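Local structure of histidyl-trna synthetase (Thermus thermophilus, 1H4V) at residues 381-386 and 393-398; 332-337 and 362-367; 328-333 and 353-358. The protein catalyses the ATP-dependent attachment of L-histidine to tRNA(His), releasing AMP and diphosphate, and works as a class II homodimer. One frame throughout, in Å; residues are numbered along the deposited sequence.

Interaction 1 of 3, residues 381-386 and 393-398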
ATOM      1  N   ALA A 381      33.677  -1.360  -5.399  1.00 23.27           N
ATOM      2  CA  ALA A 381      33.644  -1.279  -6.846  1.00 22.67           C
ATOM      3  C   ALA A 381      34.299  -2.593  -7.263  1.00 24.20           C
ATOM      4  O   ALA A 381      35.186  -3.088  -6.567  1.00 25.83           O
ATOM      5  CB  ALA A 381      34.457  -0.104  -7.334  1.00 20.54           C
ATOM      6  N   GLY A 382      33.846  -3.176  -8.367  1.00 23.45           N
ATOM      7  CA  GLY A 382      34.423  -4.427  -8.824  1.00 21.71           C
ATOM      8  C   GLY A 382      34.858  -4.276 -10.265  1.00 23.15           C
ATOM      9  O   GLY A 382      34.221  -3.560 -11.043  1.00 24.94           O
ATOM     10  N   PHE A 383      35.942  -4.935 -10.635  1.00 20.35           N
ATOM     11  CA  PHE A 383      36.417  -4.831 -11.999  1.00 20.68           C
ATOM     12  C   PHE A 383      36.619  -6.188 -12.635  1.00 21.66           C
ATOM     13  O   PHE A 383      37.239  -7.079 -12.049  1.00 21.35           O
ATOM     14  CB  PHE A 383      37.716  -4.025 -12.052  1.00 18.32           C
ATOM     15  CG  PHE A 383      37.567  -2.624 -11.549  1.00 20.50           C
ATOM     16  CD1 PHE A 383      37.559  -2.360 -10.184  1.00 21.06           C
ATOM     17  CD2 PHE A 383      37.393  -1.567 -12.440  1.00 21.16           C
ATOM     18  CE1 PHE A 383      37.378  -1.061  -9.711  1.00 21.32           C
ATOM     19  CE2 PHE A 383      37.210  -0.260 -11.976  1.00 21.14           C
ATOM     20  CZ  PHE A 383      37.203  -0.009 -10.614  1.00 21.92           C
ATOM     21  N   LEU A 384      36.074  -6.339 -13.837  1.00 22.34           N
ATOM     22  CA  LEU A 384      36.189  -7.584 -14.578  1.00 23.19           C
ATOM     23  C   LEU A 384      36.734  -7.326 -15.978  1.00 24.49           C
ATOM     24  O   LEU A 384      36.085  -6.694 -16.815  1.00 25.03           O
ATOM     25  CB  LEU A 384      34.833  -8.277 -14.680  1.00 21.17           C
ATOM     26  CG  LEU A 384      34.222  -8.875 -13.417  1.00 21.78           C
ATOM     27  CD1 LEU A 384      32.812  -9.361 -13.740  1.00 27.12           C
ATOM     28  CD2 LEU A 384      35.071 -10.033 -12.921  1.00 22.77           C
ATOM     29  N   GLY A 385      37.939  -7.816 -16.216  1.00 24.21           N
ATOM     30  CA  GLY A 385      38.558  -7.649 -17.508  1.00 26.67           C
ATOM     31  C   GLY A 385      39.074  -8.986 -17.990  1.00 29.02           C
ATOM     32  O   GLY A 385      38.867 -10.023 -17.345  1.00 27.51           O
ATOM     33  N   GLU A 386      39.756  -8.955 -19.128  1.00 30.78           N
ATOM     34  CA  GLU A 386      40.319 -10.149 -19.731  1.00 31.13           C
ATOM     35  C   GLU A 386      41.138 -10.939 -18.718  1.00 30.85           C
ATOM     36  O   GLU A 386      41.001 -12.159 -18.619  1.00 31.06           O
ATOM     37  CB  GLU A 386      41.193  -9.745 -20.911  1.00 34.93           C
ATOM     38  CG  GLU A 386      41.544 -10.874 -21.840  1.00 43.08           C
ATOM     39  CD  GLU A 386      42.357 -10.402 -23.023  1.00 49.02           C
ATOM     40  OE1 GLU A 386      42.518 -11.194 -23.974  1.00 53.01           O
ATOM     41  OE2 GLU A 386      42.840  -9.243 -23.001  1.00 52.52           O
ATOM     42  N   GLU A 393      38.778 -14.752 -11.491  1.00 29.79           N
ATOM     43  CA  GLU A 393      38.932 -13.914 -10.312  1.00 29.59           C
ATOM     44  C   GLU A 393      38.216 -12.583 -10.485  1.00 28.79           C
ATOM     45  O   GLU A 393      37.553 -12.345 -11.495  1.00 27.91           O
ATOM     46  CB  GLU A 393      40.420 -13.657 -10.049  1.00 31.16           C
ATOM     47  CG  GLU A 393      41.215 -14.916  -9.780  1.00 36.45           C
ATOM     48  CD  GLU A 393      42.711 -14.670  -9.699  1.00 43.82           C
ATOM     49  OE1 GLU A 393      43.449 -15.633  -9.410  1.00 46.50           O
ATOM     50  OE2 GLU A 393      43.151 -13.521  -9.927  1.00 47.71           O
ATOM     51  N   VAL A 394      38.372 -11.714  -9.490  1.00 28.71           N
ATOM     52  CA  VAL A 394      37.753 -10.394  -9.491  1.00 27.28           C
ATOM     53  C   VAL A 394      38.639  -9.435  -8.716  1.00 27.02           C
ATOM     54  O   VAL A 394      39.392  -9.845  -7.827  1.00 27.82           O
ATOM     55  CB  VAL A 394      36.376 -10.416  -8.792  1.00 26.43           C
ATOM     56  CG1 VAL A 394      35.635  -9.120  -9.053  1.00 24.08           C
ATOM     57  CG2 VAL A 394      35.573 -11.606  -9.274  1.00 32.30           C
ATOM     58  N   THR A 395      38.545  -8.156  -9.054  1.00 26.13           N
ATOM     59  CA  THR A 395      39.314  -7.139  -8.365  1.00 26.43           C
ATOM     60  C   THR A 395      38.297  -6.303  -7.624  1.00 27.46           C
ATOM     61  O   THR A 395      37.322  -5.840  -8.212  1.00 27.58           O
ATOM     62  CB  THR A 395      40.098  -6.250  -9.354  1.00 26.58           C
ATOM     63  OG1 THR A 395      41.142  -7.024  -9.955  1.00 31.08           O
ATOM     64  CG2 THR A 395      40.712  -5.052  -8.646  1.00 21.85           C
ATOM     65  N   LEU A 396      38.509  -6.135  -6.326  1.00 27.45           N
ATOM     66  CA  LEU A 396      37.599  -5.346  -5.513  1.00 26.77           C
ATOM     67  C   LEU A 396      38.328  -4.147  -4.925  1.00 27.18           C
ATOM     68  O   LEU A 396      39.523  -4.204  -4.648  1.00 25.61           O
ATOM     69  CB  LEU A 396      37.005  -6.200  -4.384  1.00 24.16           C
ATOM     70  CG  LEU A 396      36.093  -7.372  -4.782  1.00 24.50           C
ATOM     71  CD1 LEU A 396      35.631  -8.113  -3.526  1.00 20.60           C
ATOM     72  CD2 LEU A 396      34.898  -6.859  -5.582  1.00 18.55           C
ATOM     73  N   LYS A 397      37.600  -3.054  -4.747  1.00 27.47           N
ATOM     74  CA  LYS A 397      38.186  -1.860  -4.184  1.00 28.63           C
ATOM     75  C   LYS A 397      37.211  -1.220  -3.216  1.00 29.02           C
ATOM     76  O   LYS A 397      36.155  -0.738  -3.624  1.00 28.87           O
ATOM     77  CB  LYS A 397      38.537  -0.863  -5.289  1.00 28.38           C
ATOM     78  CG  LYS A 397      39.249   0.381  -4.781  1.00 30.34           C
ATOM     79  CD  LYS A 397      39.476   1.386  -5.900  1.00 35.48           C
ATOM     80  CE  LYS A 397      40.459   2.464  -5.478  1.00 37.17           C
ATOM     81  NZ  LYS A 397      41.778   1.852  -5.132  1.00 46.56           N
ATOM     82  N   ARG A 398      37.551  -1.227  -1.932  1.00 29.70           N
ATOM     83  CA  ARG A 398      36.686  -0.606  -0.947  1.00 31.39           C
ATOM     84  C   ARG A 398      36.840   0.889  -1.200  1.00 31.74           C
ATOM     85  O   ARG A 398      37.890   1.471  -0.938  1.00 30.16           O
ATOM     86  CB  ARG A 398      37.120  -0.981   0.468  1.00 32.46           C
ATOM     87  CG  ARG A 398      36.172  -0.470   1.539  1.00 39.07           C
ATOM     88  CD  ARG A 398      36.394  -1.165   2.876  1.00 46.27           C
ATOM     89  NE  ARG A 398      35.409  -0.741   3.871  1.00 54.47           N
ATOM     90  CZ  ARG A 398      34.092  -0.857   3.719  1.00 56.43           C
ATOM     91  NH1 ARG A 398      33.595  -1.384   2.609  1.00 61.08           N
ATOM     92  NH2 ARG A 398      33.270  -0.436   4.670  1.00 58.76           N
TER
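With chi1 of -70°, Leu-384 has CG anti to its carbonyl carbon, and CD2 is carried back to the partner strand, where it meets CG1 and CG2 of Val-394, each at 4.0 Å; the two side chains cross at a slant. The same CD2 lies 3.7 Å from the backbone O of Glu-393. Leu-396, with chi1 of -65°, brings its own CD2 within 4.1 Å of CA of Gly-382. Four backbone bonds join the strands. Ala-381 and Lys-397 form a hydrogen-bonded pair, N of Lys-397 reaching O of Ala-381 at 3.0 Å in the carbonyl plane. Phe-383 and Thr-395 form the next, 2.9 Å from N of Phe-383 to O of Thr-395, while the return bond from N of Thr-395 to O of Phe-383 is weak. Between them Gly-382 and Leu-396 are a non-hydrogen-bonded pair, CA to CA 4.7 Å. Strand axes 152° apart confirm the antiparallel sense. In the anticodon-binding domain of this class IIa synthetase, these strands belong to the antiparallel side of the mixed five-stranded sheet, which strand 404-408 completes; the chain between the two strands is mostly the short helix 386-391. On the face bearing Ala-381, Phe-383, Thr-395 and Lys-397, helix 366-375 packs on the phenyl ring through Leu-370, while the ring turns an edge to O of Thr-395. Thr-395 OG1 is hydrogen-bonded to Glu-388 and Arg-406, and Lys-397 NZ to O of Gly-402. The face carrying Leu-396, with Leu-384 and Val-394 beside it, meets helix 338-351: Leu-384 touches Ala-340 and Ala-344, and Val-394 touches Leu-347.

Interaction 2 of 3, residues 332-337 and 362-367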
ATOM      1  N   TYR A 332      29.304  -2.401  -7.039  1.00 18.44           N
ATOM      2  CA  TYR A 332      29.009  -1.933  -8.387  1.00 17.16           C
ATOM      3  C   TYR A 332      30.119  -2.471  -9.291  1.00 18.04           C
ATOM      4  O   TYR A 332      31.260  -2.004  -9.245  1.00 17.73           O
ATOM      5  CB  TYR A 332      28.978  -0.407  -8.463  1.00 18.24           C
ATOM      6  CG  TYR A 332      28.419   0.090  -9.776  1.00 18.36           C
ATOM      7  CD1 TYR A 332      27.073  -0.083 -10.088  1.00 24.52           C
ATOM      8  CD2 TYR A 332      29.243   0.674 -10.730  1.00 24.51           C
ATOM      9  CE1 TYR A 332      26.560   0.306 -11.324  1.00 25.22           C
ATOM     10  CE2 TYR A 332      28.741   1.068 -11.971  1.00 23.68           C
ATOM     11  CZ  TYR A 332      27.401   0.879 -12.261  1.00 27.32           C
ATOM     12  OH  TYR A 332      26.905   1.243 -13.495  1.00 34.22           O
ATOM     13  N   LEU A 333      29.771  -3.463 -10.104  1.00 18.45           N
ATOM     14  CA  LEU A 333      30.701  -4.127 -11.017  1.00 17.87           C
ATOM     15  C   LEU A 333      30.920  -3.415 -12.340  1.00 18.41           C
ATOM     16  O   LEU A 333      29.971  -3.068 -13.040  1.00 16.21           O
ATOM     17  CB  LEU A 333      30.213  -5.544 -11.300  1.00 18.23           C
ATOM     18  CG  LEU A 333      30.537  -6.557 -10.210  1.00 20.21           C
ATOM     19  CD1 LEU A 333      29.596  -7.749 -10.295  1.00 18.87           C
ATOM     20  CD2 LEU A 333      31.993  -6.981 -10.359  1.00 21.55           C
ATOM     21  N   ILE A 334      32.189  -3.221 -12.690  1.00 19.90           N
ATOM     22  CA  ILE A 334      32.545  -2.542 -13.930  1.00 20.46           C
ATOM     23  C   ILE A 334      33.211  -3.522 -14.897  1.00 21.30           C
ATOM     24  O   ILE A 334      34.351  -3.950 -14.678  1.00 22.19           O
ATOM     25  CB  ILE A 334      33.532  -1.370 -13.677  1.00 21.00           C
ATOM     26  CG1 ILE A 334      32.866  -0.287 -12.841  1.00 22.96           C
ATOM     27  CG2 ILE A 334      34.031  -0.790 -14.999  1.00 18.24           C
ATOM     28  CD1 ILE A 334      32.674  -0.651 -11.413  1.00 28.67           C
ATOM     29  N   PRO A 335      32.507  -3.906 -15.974  1.00 21.31           N
ATOM     30  CA  PRO A 335      33.095  -4.838 -16.947  1.00 21.86           C
ATOM     31  C   PRO A 335      34.048  -4.022 -17.819  1.00 22.03           C
ATOM     32  O   PRO A 335      33.719  -2.910 -18.218  1.00 20.22           O
ATOM     33  CB  PRO A 335      31.878  -5.352 -17.722  1.00 21.44           C
ATOM     34  CG  PRO A 335      30.929  -4.198 -17.669  1.00 19.52           C
ATOM     35  CD  PRO A 335      31.082  -3.662 -16.260  1.00 16.84           C
ATOM     36  N   LEU A 336      35.240  -4.544 -18.085  1.00 23.91           N
ATOM     37  CA  LEU A 336      36.197  -3.804 -18.902  1.00 27.19           C
ATOM     38  C   LEU A 336      36.115  -4.184 -20.372  1.00 28.44           C
ATOM     39  O   LEU A 336      36.449  -3.384 -21.244  1.00 29.20           O
ATOM     40  CB  LEU A 336      37.612  -4.009 -18.364  1.00 25.48           C
ATOM     41  CG  LEU A 336      37.719  -3.521 -16.920  1.00 30.60           C
ATOM     42  CD1 LEU A 336      39.116  -3.767 -16.379  1.00 28.93           C
ATOM     43  CD2 LEU A 336      37.368  -2.044 -16.874  1.00 30.84           C
ATOM     44  N   THR A 337      35.676  -5.404 -20.649  1.00 29.21           N
ATOM     45  CA  THR A 337      35.527  -5.839 -22.030  1.00 30.90           C
ATOM     46  C   THR A 337      34.059  -6.173 -22.237  1.00 32.12           C
ATOM     47  O   THR A 337      33.291  -6.249 -21.274  1.00 31.73           O
ATOM     48  CB  THR A 337      36.370  -7.101 -22.355  1.00 31.40           C
ATOM     49  OG1 THR A 337      35.925  -8.202 -21.552  1.00 33.00           O
ATOM     50  CG2 THR A 337      37.842  -6.839 -22.097  1.00 25.29           C
ATOM     51  N   ALA A 362      27.704  -1.721 -20.261  1.00 31.89           N
ATOM     52  CA  ALA A 362      28.674  -1.543 -21.338  1.00 33.17           C
ATOM     53  C   ALA A 362      30.070  -1.401 -20.763  1.00 33.64           C
ATOM     54  O   ALA A 362      30.235  -1.005 -19.613  1.00 35.24           O
ATOM     55  CB  ALA A 362      28.325  -0.307 -22.163  1.00 30.75           C
ATOM     56  N   PRO A 363      31.102  -1.740 -21.551  1.00 34.91           N
ATOM     57  CA  PRO A 363      32.465  -1.607 -21.025  1.00 34.13           C
ATOM     58  C   PRO A 363      32.817  -0.132 -20.875  1.00 34.20           C
ATOM     59  O   PRO A 363      32.136   0.738 -21.417  1.00 33.47           O
ATOM     60  CB  PRO A 363      33.322  -2.276 -22.097  1.00 32.29           C
ATOM     61  CG  PRO A 363      32.377  -3.258 -22.738  1.00 34.80           C
ATOM     62  CD  PRO A 363      31.104  -2.457 -22.838  1.00 34.26           C
ATOM     63  N   ARG A 364      33.875   0.138 -20.125  1.00 35.58           N
ATOM     64  CA  ARG A 364      34.358   1.495 -19.926  1.00 36.16           C
ATOM     65  C   ARG A 364      35.731   1.406 -19.268  1.00 35.52           C
ATOM     66  O   ARG A 364      36.131   0.345 -18.796  1.00 32.95           O
ATOM     67  CB  ARG A 364      33.385   2.305 -19.054  1.00 37.79           C
ATOM     68  CG  ARG A 364      33.216   1.780 -17.646  1.00 38.75           C
ATOM     69  CD  ARG A 364      31.870   1.093 -17.446  1.00 43.33           C
ATOM     70  NE  ARG A 364      30.767   2.038 -17.265  1.00 40.86           N
ATOM     71  CZ  ARG A 364      29.790   2.236 -18.145  1.00 39.48           C
ATOM     72  NH1 ARG A 364      29.768   1.557 -19.286  1.00 37.67           N
ATOM     73  NH2 ARG A 364      28.827   3.106 -17.879  1.00 35.12           N
ATOM     74  N   LYS A 365      36.460   2.513 -19.259  1.00 37.28           N
ATOM     75  CA  LYS A 365      37.783   2.527 -18.651  1.00 39.63           C
ATOM     76  C   LYS A 365      37.636   2.336 -17.141  1.00 40.26           C
ATOM     77  O   LYS A 365      36.622   2.729 -16.552  1.00 40.85           O
ATOM     78  CB  LYS A 365      38.488   3.854 -18.944  1.00 42.69           C
ATOM     79  CG  LYS A 365      38.621   4.189 -20.425  1.00 46.43           C
ATOM     80  CD  LYS A 365      39.464   3.163 -21.156  1.00 53.16           C
ATOM     81  CE  LYS A 365      39.769   3.622 -22.573  1.00 56.60           C
ATOM     82  NZ  LYS A 365      40.500   4.925 -22.582  1.00 57.94           N
ATOM     83  N   PRO A 366      38.648   1.729 -16.497  1.00 38.37           N
ATOM     84  CA  PRO A 366      38.611   1.492 -15.052  1.00 37.57           C
ATOM     85  C   PRO A 366      38.315   2.759 -14.267  1.00 37.11           C
ATOM     86  O   PRO A 366      37.486   2.759 -13.361  1.00 37.35           O
ATOM     87  CB  PRO A 366      40.008   0.952 -14.756  1.00 36.21           C
ATOM     88  CG  PRO A 366      40.356   0.233 -16.009  1.00 36.09           C
ATOM     89  CD  PRO A 366      39.896   1.204 -17.075  1.00 37.56           C
ATOM     90  N   ALA A 367      38.998   3.838 -14.632  1.00 36.84           N
ATOM     91  CA  ALA A 367      38.841   5.115 -13.955  1.00 35.75           C
ATOM     92  C   ALA A 367      37.427   5.662 -14.060  1.00 35.66           C
ATOM     93  O   ALA A 367      36.877   6.151 -13.074  1.00 34.81           O
ATOM     94  CB  ALA A 367      39.835   6.119 -14.514  1.00 38.65           C
TER
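Apolar contact joins Leu-336 to Pro-366 and Ile-334 to Arg-364 where the C-terminal end of strand 331-335, in the alpha/beta anticodon-binding domain, meets the loop leading into helix 366-375. CD2 of Leu-336 reaches CG of Pro-366 at 3.9 Å, the two side chains set roughly perpendicular. Ile-334 offers CG2, which chi1 of -65° sets anti to the backbone N; it touches both CG and CD of Arg-364, each at 3.8 Å. The arginine thus packs through its aliphatic part, its chain kinked at the second and third torsions.

Backbone oxygens make the second kind of contact. O of Pro-335 receives a CA-H...O approach from CA of Pro-363 at 3.3 Å, with an angle of 151° at the hydrogen. CB of Pro-363 comes 3.4 Å from O of Leu-336, just ahead of helix 338-351. CD2 of Leu-336 also lies 3.3 Å from O of Arg-364.

Polar ends bond to partners off strand 331-335: NE of Arg-364 forms a salt bridge with Glu-372 in helix 366-375, while NH1 makes weak bonds back to O of Ala-362 and of Pro-363 in its own segment. Thr-337, the N-cap of helix 338-351, directs OG1 to N of Ala-340, while its backbone C meets CG of Pro-363 at 3.4 Å.

Interaction 3 of 3, residues 328-333 and 353-358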
ATOM      1  N   GLY A 328      23.473   3.323  -1.349  1.00 35.66           N
ATOM      2  CA  GLY A 328      23.975   2.771  -2.596  1.00 31.90           C
ATOM      3  C   GLY A 328      24.166   1.268  -2.528  1.00 29.17           C
ATOM      4  O   GLY A 328      24.057   0.673  -1.462  1.00 29.24           O
ATOM      5  N   PRO A 329      24.447   0.615  -3.658  1.00 27.90           N
ATOM      6  CA  PRO A 329      24.637  -0.833  -3.630  1.00 28.32           C
ATOM      7  C   PRO A 329      25.904  -1.199  -2.870  1.00 28.02           C
ATOM      8  O   PRO A 329      26.795  -0.365  -2.697  1.00 27.56           O
ATOM      9  CB  PRO A 329      24.740  -1.185  -5.107  1.00 26.82           C
ATOM     10  CG  PRO A 329      25.438   0.005  -5.659  1.00 25.05           C
ATOM     11  CD  PRO A 329      24.681   1.140  -5.012  1.00 26.80           C
ATOM     12  N   ASP A 330      25.977  -2.444  -2.413  1.00 26.73           N
ATOM     13  CA  ASP A 330      27.161  -2.909  -1.703  1.00 26.41           C
ATOM     14  C   ASP A 330      28.295  -3.106  -2.704  1.00 25.12           C
ATOM     15  O   ASP A 330      29.462  -2.954  -2.361  1.00 25.44           O
ATOM     16  CB  ASP A 330      26.878  -4.229  -0.981  1.00 27.69           C
ATOM     17  CG  ASP A 330      25.842  -4.082   0.117  1.00 32.14           C
ATOM     18  OD1 ASP A 330      25.927  -3.105   0.888  1.00 37.70           O
ATOM     19  OD2 ASP A 330      24.949  -4.944   0.217  1.00 35.87           O
ATOM     20  N   LEU A 331      27.943  -3.431  -3.945  1.00 22.99           N
ATOM     21  CA  LEU A 331      28.935  -3.659  -4.987  1.00 21.31           C
ATOM     22  C   LEU A 331      28.469  -3.192  -6.368  1.00 20.42           C
ATOM     23  O   LEU A 331      27.369  -3.537  -6.810  1.00 20.79           O
ATOM     24  CB  LEU A 331      29.275  -5.154  -5.052  1.00 20.95           C
ATOM     25  CG  LEU A 331      30.200  -5.650  -6.178  1.00 24.82           C
ATOM     26  CD1 LEU A 331      31.613  -5.129  -5.942  1.00 18.55           C
ATOM     27  CD2 LEU A 331      30.208  -7.187  -6.221  1.00 20.04           C
ATOM     28  N   TYR A 332      29.304  -2.401  -7.039  1.00 18.44           N
ATOM     29  CA  TYR A 332      29.009  -1.933  -8.387  1.00 17.16           C
ATOM     30  C   TYR A 332      30.119  -2.471  -9.291  1.00 18.04           C
ATOM     31  O   TYR A 332      31.260  -2.004  -9.245  1.00 17.73           O
ATOM     32  CB  TYR A 332      28.978  -0.407  -8.463  1.00 18.24           C
ATOM     33  CG  TYR A 332      28.419   0.090  -9.776  1.00 18.36           C
ATOM     34  CD1 TYR A 332      27.073  -0.083 -10.088  1.00 24.52           C
ATOM     35  CD2 TYR A 332      29.243   0.674 -10.730  1.00 24.51           C
ATOM     36  CE1 TYR A 332      26.560   0.306 -11.324  1.00 25.22           C
ATOM     37  CE2 TYR A 332      28.741   1.068 -11.971  1.00 23.68           C
ATOM     38  CZ  TYR A 332      27.401   0.879 -12.261  1.00 27.32           C
ATOM     39  OH  TYR A 332      26.905   1.243 -13.495  1.00 34.22           O
ATOM     40  N   LEU A 333      29.771  -3.463 -10.104  1.00 18.45           N
ATOM     41  CA  LEU A 333      30.701  -4.127 -11.017  1.00 17.87           C
ATOM     42  C   LEU A 333      30.920  -3.415 -12.340  1.00 18.41           C
ATOM     43  O   LEU A 333      29.971  -3.068 -13.040  1.00 16.21           O
ATOM     44  CB  LEU A 333      30.213  -5.544 -11.300  1.00 18.23           C
ATOM     45  CG  LEU A 333      30.537  -6.557 -10.210  1.00 20.21           C
ATOM     46  CD1 LEU A 333      29.596  -7.749 -10.295  1.00 18.87           C
ATOM     47  CD2 LEU A 333      31.993  -6.981 -10.359  1.00 21.55           C
ATOM     48  N   PRO A 353      20.188 -12.206  -3.293  1.00 28.98           N
ATOM     49  CA  PRO A 353      19.826 -10.864  -2.817  1.00 28.93           C
ATOM     50  C   PRO A 353      20.427 -10.498  -1.458  1.00 29.78           C
ATOM     51  O   PRO A 353      20.103  -9.451  -0.899  1.00 30.31           O
ATOM     52  CB  PRO A 353      18.312 -10.940  -2.754  1.00 28.44           C
ATOM     53  CG  PRO A 353      18.107 -12.322  -2.242  1.00 28.33           C
ATOM     54  CD  PRO A 353      19.067 -13.139  -3.092  1.00 28.66           C
ATOM     55  N   ARG A 354      21.295 -11.353  -0.920  1.00 30.03           N
ATOM     56  CA  ARG A 354      21.907 -11.075   0.378  1.00 30.40           C
ATOM     57  C   ARG A 354      22.695  -9.780   0.322  1.00 28.91           C
ATOM     58  O   ARG A 354      22.781  -9.039   1.298  1.00 27.74           O
ATOM     59  CB  ARG A 354      22.831 -12.218   0.801  1.00 35.29           C
ATOM     60  CG  ARG A 354      23.621 -11.921   2.070  1.00 41.09           C
ATOM     61  CD  ARG A 354      24.413 -13.126   2.539  1.00 46.71           C
ATOM     62  NE  ARG A 354      23.539 -14.183   3.041  1.00 50.53           N
ATOM     63  CZ  ARG A 354      23.967 -15.282   3.653  1.00 54.22           C
ATOM     64  NH1 ARG A 354      25.267 -15.477   3.842  1.00 54.39           N
ATOM     65  NH2 ARG A 354      23.093 -16.181   4.086  1.00 54.56           N
ATOM     66  N   LEU A 355      23.266  -9.505  -0.838  1.00 27.64           N
ATOM     67  CA  LEU A 355      24.037  -8.288  -1.022  1.00 27.76           C
ATOM     68  C   LEU A 355      23.400  -7.535  -2.173  1.00 26.41           C
ATOM     69  O   LEU A 355      22.813  -8.151  -3.053  1.00 28.42           O
ATOM     70  CB  LEU A 355      25.482  -8.647  -1.378  1.00 27.60           C
ATOM     71  CG  LEU A 355      26.651  -8.316  -0.450  1.00 29.55           C
ATOM     72  CD1 LEU A 355      26.262  -8.427   1.016  1.00 30.92           C
ATOM     73  CD2 LEU A 355      27.786  -9.266  -0.781  1.00 28.47           C
ATOM     74  N   ARG A 356      23.481  -6.212  -2.161  1.00 25.17           N
ATOM     75  CA  ARG A 356      22.948  -5.441  -3.272  1.00 23.92           C
ATOM     76  C   ARG A 356      24.118  -5.256  -4.246  1.00 23.11           C
ATOM     77  O   ARG A 356      25.067  -4.516  -3.970  1.00 22.26           O
ATOM     78  CB  ARG A 356      22.426  -4.092  -2.792  1.00 24.05           C
ATOM     79  CG  ARG A 356      21.863  -3.225  -3.913  1.00 29.99           C
ATOM     80  CD  ARG A 356      21.218  -1.958  -3.372  1.00 31.50           C
ATOM     81  NE  ARG A 356      21.082  -0.949  -4.411  1.00 36.66           N
ATOM     82  CZ  ARG A 356      20.796   0.328  -4.179  1.00 40.55           C
ATOM     83  NH1 ARG A 356      20.608   0.752  -2.937  1.00 41.15           N
ATOM     84  NH2 ARG A 356      20.720   1.189  -5.189  1.00 38.63           N
ATOM     85  N   ALA A 357      24.062  -5.945  -5.380  1.00 21.90           N
ATOM     86  CA  ALA A 357      25.138  -5.860  -6.363  1.00 20.12           C
ATOM     87  C   ALA A 357      24.628  -5.435  -7.727  1.00 19.90           C
ATOM     88  O   ALA A 357      23.731  -6.063  -8.288  1.00 19.45           O
ATOM     89  CB  ALA A 357      25.852  -7.206  -6.465  1.00 17.63           C
ATOM     90  N   GLU A 358      25.207  -4.364  -8.256  1.00 19.26           N
ATOM     91  CA  GLU A 358      24.810  -3.853  -9.555  1.00 18.53           C
ATOM     92  C   GLU A 358      25.979  -3.870 -10.523  1.00 18.66           C
ATOM     93  O   GLU A 358      27.122  -4.080 -10.130  1.00 16.61           O
ATOM     94  CB  GLU A 358      24.241  -2.442  -9.402  1.00 23.31           C
ATOM     95  CG  GLU A 358      22.934  -2.423  -8.612  1.00 27.72           C
ATOM     96  CD  GLU A 358      22.417  -1.020  -8.333  1.00 31.81           C
ATOM     97  OE1 GLU A 358      22.230  -0.251  -9.300  1.00 35.22           O
ATOM     98  OE2 GLU A 358      22.193  -0.695  -7.144  1.00 30.70           O
TER
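N of Arg-356 donates to OD2 of Asp-330 at 3.1 Å, almost straight at 174°. The carboxylate oxygen is approached on its anti side, 32° out of plane. In return, O of Arg-356 accepts from N of Leu-331 at 3.1 Å, with a weak second bond from N of Asp-330, so the Asp-330 side chain takes the amide on one side of Arg-356 and the backbone of 330-331 the carbonyl on the other. The ladder continues with N of Glu-358 giving to O of Leu-331 and N of Leu-333 giving to O of Glu-358, both at 2.7 Å, the alternation expected of parallel strands.

Within 353-358, NE and NH2 of Arg-356 hold a single oxygen, OE2 of Glu-358, in a side-on salt bridge, NE at 3.0 Å. NH1 bonds to O of Lys-327. The arginine runs extended from CG to NE, chi1 179°, which spreads its guanidinium against the backbone of Gly-328 and Pro-329; N of Pro-329 stands 3.7 Å above the centre of one face. CB of Pro-329 meets OE2 of Glu-358 at 3.3 Å. With an alanine in place of Arg-356, OE2 of Glu-358 would probably lose both guanidinium N-H donors, its charge left without that mate, and the Gly-328 to Pro-329 peptide its flat neighbour.

CB of Glu-358 comes to the edge of the Tyr-332 ring, 3.7 Å from CD1. Strands 331-335 and 357-359 are the two parallel strands of a beta-alpha-beta unit whose crossover is helix 338-351. That helix packs on Leu-331, Leu-333 and Ala-357, helix 412-419 meets Leu-331 and Leu-355, Glu-32 and Gly-35 of the second subunit approach Arg-356 and Glu-358, and strand 380-384 flanks 331-335 in the sheet.

All three interactions lie in the anticodon-binding domain and reach one mixed sheet. Interactions 2 and 3 share Tyr-332 and Leu-333 on strand 331-335, their centres about 15 Å apart. Interaction 1 begins on the adjacent strand 380-384, its centre about 9 Å from that of interaction 2 and about 13 Å from that of interaction 3. Probable backbone hydrogen bonds connect them: N of Ile-334 to O of Gly-382 at 2.6 Å, and N of Gly-382 to O of Tyr-332 at 3.0 Å. CD1 of Leu-331 also packs on CD2 of Leu-396 at 3.7 Å. The catalytic regions cover residues 1-171 and 229-320, so none of these contacts belongs to them.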